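Local coordinates for N-acetylgalactosaminyltransferase 7 (Homo sapiens, PDB 6IWR), which is a glycosyltransferase that joins a GT-A-type domain to a ricin-type beta-trefoil lectin domain in one chain, at residues A[146-151]-A[233-238]; A[564-569]-A[587-592]. All blocks are in the same frame, centred on the assembly; numbering follows the deposited sequence.

Contact 1: A[146-151]-A[233-238]; sequences LLTSSV and LGQVLI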
loop_
_atom_site.group_PDB
_atom_site.type_symbol
_atom_site.label_atom_id
_atom_site.label_comp_id
_atom_site.label_asym_id
_atom_site.label_seq_id
_atom_site.Cartn_x
_atom_site.Cartn_y
_atom_site.Cartn_z
ATOM N N LEU A 146 22.913 -38.059 19.345
ATOM C CA LEU A 146 22.367 -37.350 18.211
ATOM C C LEU A 146 23.247 -37.304 16.987
ATOM O O LEU A 146 24.449 -37.441 17.072
ATOM C CB LEU A 146 22.072 -35.921 18.623
ATOM C CG LEU A 146 21.228 -35.695 19.863
ATOM C CD1 LEU A 146 21.637 -34.411 20.557
ATOM C CD2 LEU A 146 19.766 -35.663 19.480
ATOM N N LEU A 147 22.619 -37.131 15.838
ATOM C CA LEU A 147 23.312 -36.934 14.580
ATOM C C LEU A 147 24.024 -35.596 14.559
ATOM O O LEU A 147 23.576 -34.650 15.163
ATOM C CB LEU A 147 22.311 -36.941 13.436
ATOM C CG LEU A 147 21.861 -38.172 12.658
ATOM C CD1 LEU A 147 22.509 -39.453 13.109
ATOM C CD2 LEU A 147 20.358 -38.309 12.669
ATOM N N THR A 148 25.131 -35.513 13.846
ATOM C CA THR A 148 25.780 -34.230 13.596
ATOM C C THR A 148 25.032 -33.449 12.505
ATOM O O THR A 148 24.178 -33.988 11.803
ATOM C CB THR A 148 27.222 -34.446 13.175
ATOM O OG1 THR A 148 27.241 -35.144 11.920
ATOM C CG2 THR A 148 27.968 -35.271 14.227
ATOM N N SER A 149 25.360 -32.166 12.338
ATOM C CA SER A 149 24.658 -31.373 11.333
ATOM C C SER A 149 25.574 -30.398 10.608
ATOM O O SER A 149 26.484 -29.800 11.201
ATOM C CB SER A 149 23.485 -30.579 11.952
ATOM O OG SER A 149 22.490 -31.455 12.449
ATOM N N SER A 150 25.300 -30.218 9.321
ATOM C CA SER A 150 25.776 -29.055 8.581
ATOM C C SER A 150 24.642 -28.034 8.557
ATOM O O SER A 150 23.553 -28.345 8.063
ATOM C CB SER A 150 26.179 -29.459 7.161
ATOM O OG SER A 150 27.229 -30.430 7.166
ATOM N N VAL A 151 24.846 -26.844 9.116
ATOM C CA VAL A 151 23.851 -25.797 8.901
ATOM C C VAL A 151 24.245 -25.036 7.642
ATOM O O VAL A 151 25.403 -24.625 7.481
ATOM C CB VAL A 151 23.679 -24.858 10.124
ATOM C CG1 VAL A 151 23.820 -25.582 11.461
ATOM C CG2 VAL A 151 24.577 -23.635 10.073
ATOM N N LEU A 233 29.764 -32.642 5.335
ATOM C CA LEU A 233 30.294 -33.193 6.581
ATOM C C LEU A 233 29.217 -33.679 7.549
ATOM O O LEU A 233 29.459 -34.609 8.322
ATOM C CB LEU A 233 31.124 -32.141 7.280
ATOM C CG LEU A 233 32.571 -31.923 6.907
ATOM C CD1 LEU A 233 32.871 -32.427 5.520
ATOM C CD2 LEU A 233 32.863 -30.448 7.036
ATOM N N GLY A 234 28.062 -33.034 7.599
ATOM C CA GLY A 234 27.116 -33.348 8.639
ATOM C C GLY A 234 26.184 -34.496 8.283
ATOM O O GLY A 234 25.881 -34.820 7.137
ATOM N N GLN A 235 25.695 -35.157 9.308
ATOM C CA GLN A 235 24.719 -36.186 9.032
ATOM C C GLN A 235 23.358 -35.599 8.673
ATOM O O GLN A 235 22.673 -36.147 7.801
ATOM C CB GLN A 235 24.624 -37.126 10.228
ATOM C CG GLN A 235 25.941 -37.825 10.532
ATOM C CD GLN A 235 25.918 -38.569 11.847
ATOM O OE1 GLN A 235 25.545 -38.000 12.879
ATOM N NE2 GLN A 235 26.308 -39.854 11.819
ATOM N N VAL A 236 22.937 -34.491 9.299
ATOM C CA VAL A 236 21.694 -33.864 8.873
ATOM C C VAL A 236 21.994 -32.461 8.379
ATOM O O VAL A 236 22.922 -31.801 8.852
ATOM C CB VAL A 236 20.591 -33.847 9.963
ATOM C CG1 VAL A 236 20.847 -34.894 11.037
ATOM C CG2 VAL A 236 20.339 -32.462 10.525
ATOM N N LEU A 237 21.225 -32.033 7.372
ATOM C CA LEU A 237 21.232 -30.653 6.907
ATOM C C LEU A 237 20.239 -29.833 7.720
ATOM O O LEU A 237 19.104 -30.263 7.928
ATOM C CB LEU A 237 20.870 -30.583 5.428
ATOM C CG LEU A 237 21.824 -31.306 4.474
ATOM C CD1 LEU A 237 21.167 -31.481 3.118
ATOM C CD2 LEU A 237 23.137 -30.486 4.362
ATOM N N ILE A 238 20.671 -28.676 8.213
ATOM C CA ILE A 238 19.769 -27.733 8.858
ATOM C C ILE A 238 19.829 -26.460 8.038
ATOM O O ILE A 238 20.864 -25.785 8.017
ATOM C CB ILE A 238 20.133 -27.449 10.322
ATOM C CG1 ILE A 238 20.292 -28.747 11.122
ATOM C CG2 ILE A 238 19.043 -26.535 10.964
ATOM C CD1 ILE A 238 20.445 -28.528 12.617
HETATM O O HOH W 1 30.405 -35.036 11.065
#
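Ser-149, Ser-150 and Val-151 pair in parallel with Val-236, Leu-237 and Ile-238 where two neighbouring strands of the GT-A sheet begin. Ser-150 bonds through both its N and its O: the N donates to Val-236 O at 2.9 Å, and the O receives Ile-238 N at 2.9 Å. Ahead of the paired strands, Thr-148 and Gln-235 fasten the two segments reciprocally. Gln-235 extends beyond CG and brings OE1 to Thr-148 N at 2.7 Å, where the donor lies in the carbonyl plane on a lone pair. In return, Thr-148 OG1 accepts Gln-235 N at 3.0 Å; chi1 of 64° sets the hydroxyl between backbone N and carbonyl carbon, facing that amide. Thr-148 O takes Val-236 N at 2.8 Å. Gly-234, bare of a side chain, lets its CA lie 3.9 Å from Ser-149 C, and its N gives a weak bond to Ser-150 OG, which also bonds Glu-181. Short hydroxyls suit Thr-148 and Ser-150 because each OG1 or OG meets a backbone N-H at close range. Val-236 shares a face with Ser-149, Val-151 and Ile-238, and its CG1 meets CB of Leu-147, from the preceding loop, at 3.5 Å. On that face Ser-149 OG bonds Tyr-251 and Ile-238 packs on helix 251-260, as does Leu-147 beside it. Leu-237 turns to the other face against helix 336-342, while strand 179-186 pairs along the other edge of strand 149-155.

Contact 2: A[564-569]-A[587-592]; sequences KCLDRS and QKWEMN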
loop_
_atom_site.group_PDB
_atom_site.type_symbol
_atom_site.label_atom_id
_atom_site.label_comp_id
_atom_site.label_asym_id
_atom_site.label_seq_id
_atom_site.Cartn_x
_atom_site.Cartn_y
_atom_site.Cartn_z
ATOM N N LYS A 564 -31.077 -6.341 -11.165
ATOM C CA LYS A 564 -30.379 -5.379 -12.017
ATOM C C LYS A 564 -29.222 -6.001 -12.801
ATOM O O LYS A 564 -28.679 -7.054 -12.445
ATOM C CB LYS A 564 -29.894 -4.202 -11.163
ATOM C CG LYS A 564 -31.062 -3.384 -10.566
ATOM C CD LYS A 564 -30.547 -2.289 -9.657
ATOM C CE LYS A 564 -31.621 -1.389 -9.135
ATOM N NZ LYS A 564 -31.024 -0.458 -8.142
ATOM N N CYS A 565 -28.876 -5.337 -13.906
ATOM C CA CYS A 565 -27.832 -5.728 -14.849
ATOM C C CYS A 565 -26.517 -4.986 -14.564
ATOM O O CYS A 565 -26.504 -3.825 -14.153
ATOM C CB CYS A 565 -28.291 -5.434 -16.283
ATOM S SG CYS A 565 -29.312 -6.658 -17.087
ATOM N N LEU A 566 -25.398 -5.681 -14.734
ATOM C CA LEU A 566 -24.130 -4.969 -14.693
ATOM C C LEU A 566 -24.134 -3.914 -15.802
ATOM O O LEU A 566 -24.549 -4.188 -16.930
ATOM C CB LEU A 566 -22.961 -5.956 -14.832
ATOM C CG LEU A 566 -21.600 -5.427 -14.342
ATOM C CD1 LEU A 566 -21.741 -4.833 -12.946
ATOM C CD2 LEU A 566 -20.508 -6.473 -14.347
ATOM N N ASP A 567 -23.732 -2.686 -15.481
ATOM C CA ASP A 567 -23.763 -1.587 -16.450
ATOM C C ASP A 567 -22.460 -0.813 -16.327
ATOM O O ASP A 567 -21.719 -0.962 -15.352
ATOM C CB ASP A 567 -24.970 -0.634 -16.229
ATOM C CG ASP A 567 -25.434 0.112 -17.520
ATOM O OD1 ASP A 567 -24.714 0.151 -18.558
ATOM O OD2 ASP A 567 -26.566 0.665 -17.473
ATOM N N ARG A 568 -22.177 0.016 -17.320
ATOM C CA ARG A 568 -20.963 0.820 -17.358
ATOM C C ARG A 568 -21.203 2.177 -18.005
ATOM O O ARG A 568 -22.144 2.330 -18.751
ATOM C CB ARG A 568 -19.858 0.072 -18.102
ATOM C CG ARG A 568 -19.933 0.188 -19.605
ATOM C CD ARG A 568 -19.099 -0.865 -20.273
ATOM N NE ARG A 568 -19.436 -0.968 -21.673
ATOM C CZ ARG A 568 -20.048 -2.003 -22.211
ATOM N NH1 ARG A 568 -20.389 -3.026 -21.466
ATOM N NH2 ARG A 568 -20.321 -2.012 -23.495
ATOM N N SER A 569 -20.357 3.160 -17.717
ATOM C CA SER A 569 -20.417 4.429 -18.429
ATOM C C SER A 569 -19.441 4.625 -19.583
ATOM O O SER A 569 -19.794 5.207 -20.586
ATOM C CB SER A 569 -20.297 5.605 -17.484
ATOM O OG SER A 569 -20.355 6.804 -18.216
ATOM N N GLN A 587 -24.799 -2.521 -21.084
ATOM C CA GLN A 587 -25.097 -3.671 -20.251
ATOM C C GLN A 587 -24.701 -4.973 -20.917
ATOM O O GLN A 587 -25.155 -6.025 -20.483
ATOM C CB GLN A 587 -26.575 -3.689 -19.881
ATOM C CG GLN A 587 -26.941 -2.660 -18.855
ATOM C CD GLN A 587 -28.429 -2.581 -18.627
ATOM O OE1 GLN A 587 -28.917 -1.681 -17.942
ATOM N NE2 GLN A 587 -29.166 -3.517 -19.215
ATOM N N LYS A 588 -23.864 -4.930 -21.943
ATOM C CA LYS A 588 -23.452 -6.124 -22.665
ATOM C C LYS A 588 -21.969 -6.344 -22.429
ATOM O O LYS A 588 -21.167 -5.420 -22.605
ATOM C CB LYS A 588 -23.767 -6.009 -24.160
ATOM C CG LYS A 588 -25.122 -6.637 -24.510
ATOM C CD LYS A 588 -25.890 -5.962 -25.636
ATOM C CE LYS A 588 -27.337 -5.707 -25.174
ATOM N NZ LYS A 588 -28.361 -5.824 -26.249
ATOM N N TRP A 589 -21.618 -7.560 -21.999
ATOM C CA TRP A 589 -20.276 -7.889 -21.539
ATOM C C TRP A 589 -19.867 -9.237 -22.096
ATOM O O TRP A 589 -20.714 -10.108 -22.298
ATOM C CB TRP A 589 -20.188 -7.994 -20.019
ATOM C CG TRP A 589 -20.630 -6.803 -19.313
ATOM C CD1 TRP A 589 -21.897 -6.507 -18.908
ATOM C CD2 TRP A 589 -19.804 -5.719 -18.888
ATOM N NE1 TRP A 589 -21.918 -5.287 -18.263
ATOM C CE2 TRP A 589 -20.642 -4.784 -18.243
ATOM C CE3 TRP A 589 -18.436 -5.442 -19.001
ATOM C CZ2 TRP A 589 -20.161 -3.604 -17.721
ATOM C CZ3 TRP A 589 -17.960 -4.272 -18.469
ATOM C CH2 TRP A 589 -18.819 -3.366 -17.841
ATOM N N GLU A 590 -18.563 -9.417 -22.313
ATOM C CA GLU A 590 -17.981 -10.722 -22.584
ATOM C C GLU A 590 -17.008 -11.102 -21.474
ATOM O O GLU A 590 -16.416 -10.244 -20.805
ATOM C CB GLU A 590 -17.246 -10.777 -23.936
ATOM C CG GLU A 590 -17.042 -9.487 -24.688
ATOM C CD GLU A 590 -16.383 -9.720 -26.049
ATOM O OE1 GLU A 590 -16.082 -10.880 -26.351
ATOM O OE2 GLU A 590 -16.171 -8.762 -26.827
ATOM N N MET A 591 -16.833 -12.408 -21.278
ATOM C CA MET A 591 -15.784 -12.906 -20.395
ATOM C C MET A 591 -14.862 -13.798 -21.210
ATOM O O MET A 591 -15.225 -14.917 -21.585
ATOM C CB MET A 591 -16.345 -13.648 -19.184
ATOM C CG MET A 591 -15.336 -13.836 -18.032
ATOM S SD MET A 591 -16.151 -14.537 -16.569
ATOM C CE MET A 591 -15.248 -13.830 -15.200
ATOM N N ASN A 592 -13.666 -13.304 -21.457
ATOM C CA ASN A 592 -12.706 -13.956 -22.327
ATOM C C ASN A 592 -11.548 -14.450 -21.492
ATOM O O ASN A 592 -11.042 -13.720 -20.629
ATOM C CB ASN A 592 -12.228 -12.986 -23.399
ATOM C CG ASN A 592 -13.367 -12.335 -24.092
ATOM O OD1 ASN A 592 -14.224 -13.029 -24.614
ATOM N ND2 ASN A 592 -13.438 -11.004 -24.047
#
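Arg-568 NH1 donates to Lys-588 O at 2.8 Å; the acceptor lies near the guanidinium plane, while the donor stands above the carbonyl plane. The same nitrogen sits over the centre of the Trp-589 ring. Guanidinium and ring planes are 80° apart, so this is a cation-pi contact made edge-down rather than as a flat stack, with Arg-568 CZ 4.7 Å from the centroid of the six-membered ring of Trp-589. The aliphatic chain of Arg-568, extended from CG to NE, carries the charge back across the indole, and Arg-568 CD lies over the rim, 3.5 Å from Trp-589 CH2. A long, flexible cation suits this place because its chain can pass the rim while its head sits over the ring centre and bonds the backbone beside it; NE also forms a salt bridge with Glu-570.

Leu-566 serves Trp-589 in two ways. Its O accepts Trp-589 NE1 at 3.1 Å in an almost straight bond (171°) that lies in the indole plane and satisfies the ring's one N-H, although the donor stands well above the carbonyl plane of Leu-566. Its side chain, with CG anti to the backbone N (chi1 -160°), crosses that of Trp-589 at about a right angle: CD2 lies over the rim of the face opposite Arg-568, and Leu-566 CG comes 4.1 Å from Trp-589 CE2. Gln-587 lays CG against the Asp-567 carboxylate, at 3.4 Å from Asp-567 CG, while Asp-567 OD2 bonds Ser-578.

Gln-587, Lys-588 and Trp-589 form a Q-x-W sequence, the signature of ricin-type beta-trefoils, whose tryptophan is buried in the core. Here strands 565-568 and 589-592 run almost perpendicular and pair elsewhere, with 575-578 and 476-479 respectively, and Ile-486 of strand 484-487 touches both Leu-566 and Trp-589.

In the fold
The two contacts belong to different domains and share no strand, helix or sheet. Contact 1 comes first along the chain and joins distant parts of the sequence, 82 residues apart, within the mixed sheet of the GT-A domain. Contact 2 opens only after contact 1 has closed, and joins segments 18 residues apart close to the C-terminus, within the beta-trefoil. Their centres lie 61 Å apart on opposite sides of the chain's centre, and even their nearest atoms are about 44 Å apart. One is mainly backbone pairing of adjacent parallel strands, the other mainly side-chain packing between two separate two-stranded sheets, with bonds to backbone carbonyls; neither touches the other.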